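Putative type 11 methyltransferase (PDB 3I9F) probably transfers methyl groups from S-adenosylmethionine to an acceptor substrate, as class I methyltransferases do, and binds zinc ions. Local coordinates at residues Tyr34-Ala39 and Phe59-Thr64; Ile79-Ser84 and Ser96-Ile101; Gly106-Ile111 and Gly135-Phe140. All blocks are in the same frame, centred on the assembly; numbering follows the deposited sequence.

Contact 1 of 3, residues Tyr34-Ala39 and Phe59-Thr64; sequences YLLEFA and FDSVIT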
loop_
_atom_site.group_PDB
_atom_site.type_symbol
_atom_site.label_atom_id
_atom_site.label_comp_id
_atom_site.label_asym_id
_atom_site.label_seq_id
_atom_site.Cartn_x
_atom_site.Cartn_y
_atom_site.Cartn_z
ATOM N N TYR B 34 -4.636 18.394 6.111
ATOM C CA TYR B 34 -3.583 19.375 5.949
ATOM C C TYR B 34 -2.474 18.820 5.073
ATOM O O TYR B 34 -1.960 19.525 4.232
ATOM C CB TYR B 34 -3.085 19.863 7.303
ATOM C CG TYR B 34 -4.200 20.468 8.147
ATOM C CD1 TYR B 34 -4.539 21.827 8.032
ATOM C CD2 TYR B 34 -4.945 19.683 9.027
ATOM C CE1 TYR B 34 -5.580 22.383 8.779
ATOM C CE2 TYR B 34 -5.988 20.234 9.770
ATOM C CZ TYR B 34 -6.296 21.585 9.638
ATOM O OH TYR B 34 -7.309 22.125 10.391
ATOM N N LEU B 35 -2.144 17.544 5.214
ATOM C CA LEU B 35 -1.089 16.913 4.385
ATOM C C LEU B 35 -1.508 16.645 2.934
ATOM O O LEU B 35 -0.672 16.580 2.035
ATOM C CB LEU B 35 -0.623 15.582 5.013
ATOM C CG LEU B 35 0.024 15.700 6.384
ATOM C CD1 LEU B 35 0.260 14.339 6.963
ATOM C CD2 LEU B 35 1.323 16.496 6.298
ATOM N N LEU B 36 -2.798 16.437 2.716
ATOM C CA LEU B 36 -3.318 16.226 1.368
ATOM C C LEU B 36 -2.981 17.379 0.413
ATOM O O LEU B 36 -2.623 17.145 -0.749
ATOM C CB LEU B 36 -4.828 16.010 1.406
ATOM C CG LEU B 36 -5.245 14.589 1.741
ATOM C CD1 LEU B 36 -6.716 14.406 1.474
ATOM C CD2 LEU B 36 -4.416 13.624 0.914
ATOM N N GLU B 37 -3.020 18.613 0.910
ATOM C CA GLU B 37 -2.691 19.749 0.052
ATOM C C GLU B 37 -1.191 19.793 -0.330
ATOM O O GLU B 37 -0.787 20.671 -1.061
ATOM C CB GLU B 37 -3.255 21.081 0.654
ATOM C CG GLU B 37 -2.297 22.046 1.477
ATOM C CD GLU B 37 -3.071 22.989 2.477
ATOM O OE1 GLU B 37 -2.874 24.254 2.470
ATOM O OE2 GLU B 37 -3.880 22.438 3.279
ATOM N N PHE B 38 -0.375 18.847 0.142
ATOM C CA PHE B 38 1.072 18.868 -0.138
ATOM C C PHE B 38 1.652 17.570 -0.697
ATOM O O PHE B 38 2.834 17.531 -1.054
ATOM C CB PHE B 38 1.863 19.172 1.132
ATOM C CG PHE B 38 1.647 20.539 1.683
ATOM C CD1 PHE B 38 2.136 21.657 1.010
ATOM C CD2 PHE B 38 0.983 20.716 2.894
ATOM C CE1 PHE B 38 1.941 22.941 1.521
ATOM C CE2 PHE B 38 0.801 21.976 3.427
ATOM C CZ PHE B 38 1.283 23.097 2.742
ATOM N N ALA B 39 0.839 16.516 -0.762
ATOM C CA ALA B 39 1.339 15.175 -1.037
ATOM C C ALA B 39 1.035 14.722 -2.469
ATOM O O ALA B 39 -0.145 14.679 -2.874
ATOM C CB ALA B 39 0.738 14.187 -0.034
ATOM N N PHE B 59 -10.995 9.838 3.064
ATOM C CA PHE B 59 -9.904 10.265 2.204
ATOM C C PHE B 59 -9.455 9.127 1.309
ATOM O O PHE B 59 -8.513 8.417 1.639
ATOM C CB PHE B 59 -8.708 10.702 3.038
ATOM C CG PHE B 59 -8.947 11.909 3.911
ATOM C CD1 PHE B 59 -9.263 13.143 3.356
ATOM C CD2 PHE B 59 -8.782 11.822 5.282
ATOM C CE1 PHE B 59 -9.448 14.268 4.164
ATOM C CE2 PHE B 59 -8.961 12.918 6.095
ATOM C CZ PHE B 59 -9.293 14.156 5.538
ATOM N N ASP B 60 -10.091 8.970 0.156
ATOM C CA ASP B 60 -9.925 7.762 -0.653
ATOM C C ASP B 60 -8.573 7.642 -1.396
ATOM O O ASP B 60 -8.109 6.540 -1.714
ATOM C CB ASP B 60 -11.095 7.669 -1.624
ATOM C CG ASP B 60 -10.989 6.484 -2.546
ATOM O OD1 ASP B 60 -11.188 5.329 -2.084
ATOM O OD2 ASP B 60 -10.683 6.716 -3.742
ATOM N N SER B 61 -7.935 8.765 -1.675
ATOM C CA SER B 61 -6.603 8.748 -2.262
ATOM C C SER B 61 -5.466 8.250 -1.300
ATOM O O SER B 61 -4.351 7.899 -1.739
ATOM C CB SER B 61 -6.279 10.160 -2.735
ATOM O OG SER B 61 -6.404 11.080 -1.665
ATOM N N VAL B 62 -5.745 8.277 0.004
ATOM C CA VAL B 62 -4.753 7.923 1.033
ATOM C C VAL B 62 -4.411 6.424 0.937
ATOM O O VAL B 62 -5.281 5.577 0.708
ATOM C CB VAL B 62 -5.235 8.304 2.456
ATOM C CG1 VAL B 62 -4.316 7.727 3.483
ATOM C CG2 VAL B 62 -5.241 9.788 2.609
ATOM N N ILE B 63 -3.135 6.105 1.036
ATOM C CA ILE B 63 -2.770 4.696 1.100
ATOM C C ILE B 63 -2.597 4.315 2.588
ATOM O O ILE B 63 -1.688 4.761 3.227
ATOM C CB ILE B 63 -1.520 4.409 0.293
ATOM C CG1 ILE B 63 -1.712 4.846 -1.170
ATOM C CG2 ILE B 63 -1.180 2.907 0.396
ATOM C CD1 ILE B 63 -0.391 4.738 -2.073
ATOM N N THR B 64 -3.517 3.530 3.115
ATOM C CA THR B 64 -3.508 3.109 4.526
ATOM C C THR B 64 -2.720 1.808 4.690
ATOM O O THR B 64 -2.947 0.882 3.964
ATOM C CB THR B 64 -4.931 2.871 5.091
ATOM O OG1 THR B 64 -5.638 1.952 4.257
ATOM C CG2 THR B 64 -5.726 4.157 5.185
#
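Where the last turn of helix 32-36 faces the loop leading into strand 63-65, the two backbones come nearest at Leu36 and Val62, whose CA atoms are 8.4 Å apart. Leu36 spans this gap, and its two methyls divide the work. CD1 reaches the Phe59 ring obliquely and meets CD1 of that ring at 3.4 Å, with CE1 next along the same rim. The other methyl, CD2, turns toward the turn itself, where it lies 4.3 Å from Val62 CG2 and 4.1 Å from Ser61 OG. A leucine suits this spot because its forked end can serve an aromatic ring and a valine together. Phe59, with CG beside its backbone N (chi1 -64°), sends its ring back toward the helix. No hydrogen bond crosses the contact, so apolar packing carries it.

The turn sets out these partners: Phe59 to Val62 form a type I beta turn, closed by Val62 N to Phe59 O at 3.2 Å. Behind it, Leu36 also packs on Leu42 and Val62 on Cys44, both of strand 39-45. Helix 49-58, which ends just before Phe59, bears the zinc ligands Glu54 and Glu57. The end of the helix of one beta-alpha-beta crossover (strand 19-24 to strand 39-45) thus packs on the turn that closes the next (strand 39-45 to strand 63-65), on one flank of the Rossmann-like fold expected of class I methyltransferases.

Contact 2 of 3, residues Ile79-Ser84 and Ser96-Ile101; sequences ILFANS and SEVKRI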
loop_
_atom_site.group_PDB
_atom_site.type_symbol
_atom_site.label_atom_id
_atom_site.label_comp_id
_atom_site.label_asym_id
_atom_site.label_seq_id
_atom_site.Cartn_x
_atom_site.Cartn_y
_atom_site.Cartn_z
ATOM N N ILE B 79 8.257 12.407 6.473
ATOM C CA ILE B 79 7.625 11.482 7.401
ATOM C C ILE B 79 7.237 12.289 8.624
ATOM O O ILE B 79 8.091 12.882 9.269
ATOM C CB ILE B 79 8.621 10.380 7.843
ATOM C CG1 ILE B 79 9.012 9.504 6.660
ATOM C CG2 ILE B 79 8.016 9.528 8.933
ATOM C CD1 ILE B 79 10.160 8.612 6.929
ATOM N N LEU B 80 5.954 12.316 8.938
ATOM C CA LEU B 80 5.483 13.003 10.124
ATOM C C LEU B 80 5.231 12.006 11.258
ATOM O O LEU B 80 4.592 10.955 11.078
ATOM C CB LEU B 80 4.194 13.746 9.818
ATOM C CG LEU B 80 3.471 14.412 10.993
ATOM C CD1 LEU B 80 4.275 15.560 11.586
ATOM C CD2 LEU B 80 2.083 14.888 10.573
ATOM N N PHE B 81 5.715 12.381 12.435
ATOM C CA PHE B 81 5.387 11.717 13.697
ATOM C C PHE B 81 4.723 12.741 14.564
ATOM O O PHE B 81 5.382 13.519 15.210
ATOM C CB PHE B 81 6.656 11.231 14.375
ATOM C CG PHE B 81 7.227 9.975 13.786
ATOM C CD1 PHE B 81 6.703 8.737 14.116
ATOM C CD2 PHE B 81 8.307 10.024 12.974
ATOM C CE1 PHE B 81 7.225 7.599 13.623
ATOM C CE2 PHE B 81 8.854 8.876 12.445
ATOM C CZ PHE B 81 8.309 7.663 12.758
ATOM N N ALA B 82 3.399 12.736 14.568
ATOM C CA ALA B 82 2.593 13.686 15.333
ATOM C C ALA B 82 2.006 13.061 16.580
ATOM O O ALA B 82 0.969 12.398 16.529
ATOM C CB ALA B 82 1.440 14.257 14.439
ATOM N N ASN B 83 2.639 13.324 17.706
ATOM C CA ASN B 83 2.220 12.778 19.013
ATOM C C ASN B 83 2.108 11.300 19.017
ATOM O O ASN B 83 1.247 10.777 19.692
ATOM C CB ASN B 83 0.898 13.378 19.444
ATOM C CG ASN B 83 0.930 14.891 19.378
ATOM O OD1 ASN B 83 1.783 15.543 20.024
ATOM N ND2 ASN B 83 0.083 15.453 18.550
ATOM N N SER B 84 2.944 10.627 18.243
ATOM C CA SER B 84 2.733 9.209 17.998
ATOM C C SER B 84 3.949 8.340 18.300
ATOM O O SER B 84 3.771 7.191 18.560
ATOM C CB SER B 84 2.240 8.957 16.567
ATOM O OG SER B 84 3.211 9.363 15.623
ATOM N N SER B 96 14.656 1.980 11.895
ATOM C CA SER B 96 15.127 1.238 10.747
ATOM C C SER B 96 14.296 1.405 9.433
ATOM O O SER B 96 14.850 1.511 8.348
ATOM C CB SER B 96 15.189 -0.213 11.142
ATOM O OG SER B 96 15.705 -0.924 10.062
ATOM N N GLU B 97 12.975 1.402 9.539
ATOM C CA GLU B 97 12.101 1.583 8.389
ATOM C C GLU B 97 12.069 3.022 7.902
ATOM O O GLU B 97 11.967 3.283 6.702
ATOM C CB GLU B 97 10.696 1.161 8.740
ATOM C CG GLU B 97 10.489 -0.367 8.818
ATOM C CD GLU B 97 10.755 -1.070 7.529
ATOM O OE1 GLU B 97 9.839 -1.156 6.704
ATOM O OE2 GLU B 97 11.898 -1.549 7.331
ATOM N N VAL B 98 12.093 3.950 8.846
ATOM C CA VAL B 98 12.258 5.343 8.538
ATOM C C VAL B 98 13.526 5.500 7.677
ATOM O O VAL B 98 13.480 6.108 6.632
ATOM C CB VAL B 98 12.386 6.217 9.833
ATOM C CG1 VAL B 98 13.130 7.511 9.504
ATOM C CG2 VAL B 98 10.984 6.476 10.491
ATOM N N LYS B 99 14.639 4.902 8.077
ATOM C CA LYS B 99 15.852 5.070 7.300
ATOM C C LYS B 99 15.768 4.433 5.953
ATOM O O LYS B 99 16.387 4.923 5.020
ATOM C CB LYS B 99 17.099 4.587 8.042
ATOM C CG LYS B 99 17.400 5.453 9.234
ATOM C CD LYS B 99 18.689 5.091 9.962
ATOM C CE LYS B 99 18.764 3.660 10.473
ATOM N NZ LYS B 99 19.745 3.465 11.623
ATOM N N ARG B 100 15.020 3.344 5.808
ATOM C CA ARG B 100 14.999 2.641 4.522
ATOM C C ARG B 100 14.118 3.382 3.505
ATOM O O ARG B 100 14.487 3.443 2.333
ATOM C CB ARG B 100 14.569 1.190 4.701
ATOM C CG ARG B 100 14.099 0.428 3.478
ATOM C CD ARG B 100 13.416 -0.952 3.835
ATOM N NE ARG B 100 12.025 -0.836 4.276
ATOM C CZ ARG B 100 11.000 -0.494 3.500
ATOM N NH1 ARG B 100 11.171 -0.248 2.211
ATOM N NH2 ARG B 100 9.766 -0.414 3.998
ATOM N N ILE B 101 12.989 3.942 3.943
ATOM C CA ILE B 101 12.025 4.498 3.014
ATOM C C ILE B 101 12.339 5.938 2.686
ATOM O O ILE B 101 12.031 6.379 1.623
ATOM C CB ILE B 101 10.547 4.370 3.484
ATOM C CG1 ILE B 101 10.301 5.118 4.789
ATOM C CG2 ILE B 101 10.138 2.903 3.613
ATOM C CD1 ILE B 101 8.826 5.133 5.238
#
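The Phe81 ring meets Val98 edge-on: CG2 of the valine lies near the ring plane, 3.7 Å from CZ and almost as near to CE2. Tyr24 stacks on the same phenylalanine, and Phe85 meets it edge-to-face, so Phe81 has aromatic neighbours as well as the valine. The second flat group, the Arg100 guanidinium, has Ile101 CG2 over one face, while its edge grips Glu97 side-on, within the helix, one turn apart, and without touching the strand. NH2 bonds to Glu97 OE1 at 2.8 Å and NE to OE2 at 3.1 Å, both oxygens lying in the guanidinium plane; the carboxylate is tilted, so each oxygen is approached 38° out of its own plane. Asp73 takes NH1 in a second salt bridge, so the arginine is held between two acids and its rotation is fixed.

Nearer the start of the strand, Ile79 sends CD1 between Val98 CG1 and Ile101 CD1, at 4.1 Å from each. With CG1 anti to the backbone N (chi1 156°), Val98 directs that branch to Ile79 and CG2 to Phe81, a division that suits a short, forked residue on a helix close to a sheet. Ile101 holds CG1 in the crowded position between backbone N and carbonyl carbon, which carries its CD1 over to the strand. All four touching side chains are buried and apolar.

Strand 79-82 and helix 96-101 run nearly antiparallel, at 153°, with axes 11.2 Å apart. Such packing is typical of a beta-alpha-beta crossover, here the one from strand 76-82 through helix 91-101 to strand 106-113 of the Rossmann-like sheet.

Contact 3 of 3, residues Gly106-Ile111 and Gly135-Phe140; sequences GRVIII and GWFSNF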
loop_
_atom_site.group_PDB
_atom_site.type_symbol
_atom_site.label_atom_id
_atom_site.label_comp_id
_atom_site.label_asym_id
_atom_site.label_seq_id
_atom_site.Cartn_x
_atom_site.Cartn_y
_atom_site.Cartn_z
ATOM N N GLY B 106 15.569 13.540 2.432
ATOM C CA GLY B 106 14.220 13.553 3.010
ATOM C C GLY B 106 14.275 14.207 4.360
ATOM O O GLY B 106 15.354 14.433 4.860
ATOM N N ARG B 107 13.110 14.521 4.913
ATOM C CA ARG B 107 12.984 15.180 6.212
ATOM C C ARG B 107 12.011 14.414 7.132
ATOM O O ARG B 107 10.980 13.920 6.685
ATOM C CB ARG B 107 12.444 16.620 6.007
ATOM C CG ARG B 107 13.446 17.791 6.048
ATOM C CD ARG B 107 14.726 17.502 5.371
ATOM N NE ARG B 107 15.574 18.667 5.215
ATOM C CZ ARG B 107 16.759 18.645 4.604
ATOM N NH1 ARG B 107 17.458 19.769 4.487
ATOM N NH2 ARG B 107 17.249 17.513 4.107
ATOM N N VAL B 108 12.340 14.335 8.422
ATOM C CA VAL B 108 11.422 13.820 9.420
ATOM C C VAL B 108 10.870 14.973 10.250
ATOM O O VAL B 108 11.622 15.789 10.739
ATOM C CB VAL B 108 12.135 12.807 10.339
ATOM C CG1 VAL B 108 11.200 12.371 11.516
ATOM C CG2 VAL B 108 12.635 11.596 9.503
ATOM N N ILE B 109 9.558 15.032 10.399
ATOM C CA ILE B 109 8.925 16.044 11.225
ATOM C C ILE B 109 8.404 15.415 12.499
ATOM O O ILE B 109 7.544 14.563 12.429
ATOM C CB ILE B 109 7.715 16.706 10.523
ATOM C CG1 ILE B 109 8.104 17.230 9.131
ATOM C CG2 ILE B 109 7.204 17.837 11.359
ATOM C CD1 ILE B 109 6.968 17.204 8.102
ATOM N N ILE B 110 8.910 15.854 13.656
ATOM C CA ILE B 110 8.387 15.454 14.954
ATOM C C ILE B 110 7.546 16.549 15.582
ATOM O O ILE B 110 8.003 17.671 15.725
ATOM C CB ILE B 110 9.526 15.152 15.978
ATOM C CG1 ILE B 110 10.503 14.091 15.443
ATOM C CG2 ILE B 110 8.949 14.748 17.350
ATOM C CD1 ILE B 110 9.868 12.950 14.736
ATOM N N ILE B 111 6.318 16.208 15.955
ATOM C CA ILE B 111 5.528 16.987 16.890
ATOM C C ILE B 111 5.188 16.093 18.066
ATOM O O ILE B 111 4.760 14.966 17.878
ATOM C CB ILE B 111 4.230 17.490 16.254
ATOM C CG1 ILE B 111 4.567 18.403 15.055
ATOM C CG2 ILE B 111 3.408 18.260 17.269
ATOM C CD1 ILE B 111 3.378 18.676 14.130
ATOM N N GLY B 135 18.110 10.546 20.768
ATOM C CA GLY B 135 18.618 9.231 21.096
ATOM C C GLY B 135 18.123 8.184 20.111
ATOM O O GLY B 135 18.887 7.347 19.693
ATOM N N TRP B 136 16.856 8.245 19.709
ATOM C CA TRP B 136 16.312 7.311 18.709
ATOM C C TRP B 136 16.673 7.664 17.259
ATOM O O TRP B 136 16.997 6.793 16.415
ATOM C CB TRP B 136 14.785 7.261 18.810
ATOM C CG TRP B 136 14.356 6.719 20.073
ATOM C CD1 TRP B 136 13.927 7.416 21.168
ATOM C CD2 TRP B 136 14.334 5.359 20.432
ATOM N NE1 TRP B 136 13.649 6.563 22.184
ATOM C CE2 TRP B 136 13.890 5.287 21.761
ATOM C CE3 TRP B 136 14.682 4.183 19.770
ATOM C CZ2 TRP B 136 13.738 4.070 22.442
ATOM C CZ3 TRP B 136 14.534 2.980 20.442
ATOM C CH2 TRP B 136 14.081 2.939 21.777
ATOM N N PHE B 137 16.552 8.949 16.960
ATOM C CA PHE B 137 16.823 9.442 15.643
ATOM C C PHE B 137 18.262 9.903 15.599
ATOM O O PHE B 137 18.540 11.021 15.200
ATOM C CB PHE B 137 15.863 10.572 15.327
ATOM C CG PHE B 137 14.443 10.118 15.100
ATOM C CD1 PHE B 137 13.980 9.881 13.823
ATOM C CD2 PHE B 137 13.575 9.921 16.163
ATOM C CE1 PHE B 137 12.695 9.460 13.605
ATOM C CE2 PHE B 137 12.301 9.519 15.955
ATOM C CZ PHE B 137 11.854 9.280 14.675
ATOM N N SER B 138 19.175 9.005 15.972
ATOM C CA SER B 138 20.596 9.327 16.165
ATOM C C SER B 138 21.445 9.465 14.890
ATOM O O SER B 138 22.609 9.870 14.994
ATOM C CB SER B 138 21.224 8.227 17.001
ATOM O OG SER B 138 21.078 6.995 16.291
ATOM N N ASN B 139 20.896 9.095 13.729
ATOM C CA ASN B 139 21.541 9.349 12.435
ATOM C C ASN B 139 20.962 10.616 11.794
ATOM O O ASN B 139 20.970 10.773 10.562
ATOM C CB ASN B 139 21.332 8.172 11.479
ATOM C CG ASN B 139 21.705 6.831 12.102
ATOM O OD1 ASN B 139 20.816 6.022 12.506
ATOM N ND2 ASN B 139 23.009 6.585 12.217
ATOM N N PHE B 140 20.408 11.497 12.630
ATOM C CA PHE B 140 19.730 12.691 12.138
ATOM C C PHE B 140 20.127 13.869 12.971
ATOM O O PHE B 140 20.504 13.727 14.124
ATOM C CB PHE B 140 18.210 12.531 12.212
ATOM C CG PHE B 140 17.674 11.417 11.364
ATOM C CD1 PHE B 140 17.097 11.680 10.150
ATOM C CD2 PHE B 140 17.739 10.100 11.802
ATOM C CE1 PHE B 140 16.628 10.644 9.376
ATOM C CE2 PHE B 140 17.286 9.075 11.030
ATOM C CZ PHE B 140 16.729 9.338 9.827
#
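Val108 touches two phenylalanines at once, one with each methyl. Its CG1 lies 3.9 Å from Phe137 CE1, on an oblique approach, and its CG2 lies 4.1 Å from Phe140 CE1, the valine and Phe140 side chains crossing at about a right angle. Two residues along the strand, and so on the same side of the sheet, Ile110 reaches back from the opposite direction to put CD1 4.2 Å from Phe137 CZ. In Ile110 the chain is bent rather than extended (chi2 -41°), which brings that terminal methyl round to the ring. Beta-branched residues suit a strand, where their broad, short side chains give a rather even apolar floor, while phenylalanines are long enough to reach it from the turn and from the start of strand 140-146.

The two rings also meet each other. Phe137 CD1 sits 4.2 Å above one face of the Phe140 ring, displaced toward its rim, so each aromatic limits the movement of the other. Their spacing comes from the backbone: after helix 130-136 ends, Phe137 is the centre of an inverse gamma turn, with a weak bond from Ser138 N to Trp136 O. Overlapping it, Phe137 to Phe140 make a type I beta turn, whose closing bond, Phe140 N to Phe137 O at 3.2 Å, is likewise weak. Both rings are thereby turned toward strand 106-111.

Farther out, Phe137 packs on Leu157 of strand 152-159 and on Ile95 of helix 91-101, and its ring meets that of Phe85. Phe140 lies against Arg159 and Lys99. The turn from helix 130-136 into strand 140-146 is thus folded over the sheet beside helix 91-101, with strand 152-159 lying between strands 106-113 and 140-146.

In the fold
From the N terminus, contact 1 closes first, bringing helix 32-36 to the turn ahead of strand 63-65 at one border of the sheet. The chain then moves to the central strand 76-82, and contact 2 closes the short connection from that strand into helix 91-101, whose later half packs back on it. Contact 3 follows, joining strand 106-113 to the turn before strand 140-146 at the other border. The three are in series; none nests in or crosses another. Leu35 CD1 touches Leu80 CD2 at 4.1 Å, linking contacts 1 and 2, whereas contacts 2 and 3 share neighbouring strands, with Ile109 N probably hydrogen-bonded to Ile79 O. Contacts 1 and 3 do not touch and lie on opposite sides of the chain's centre.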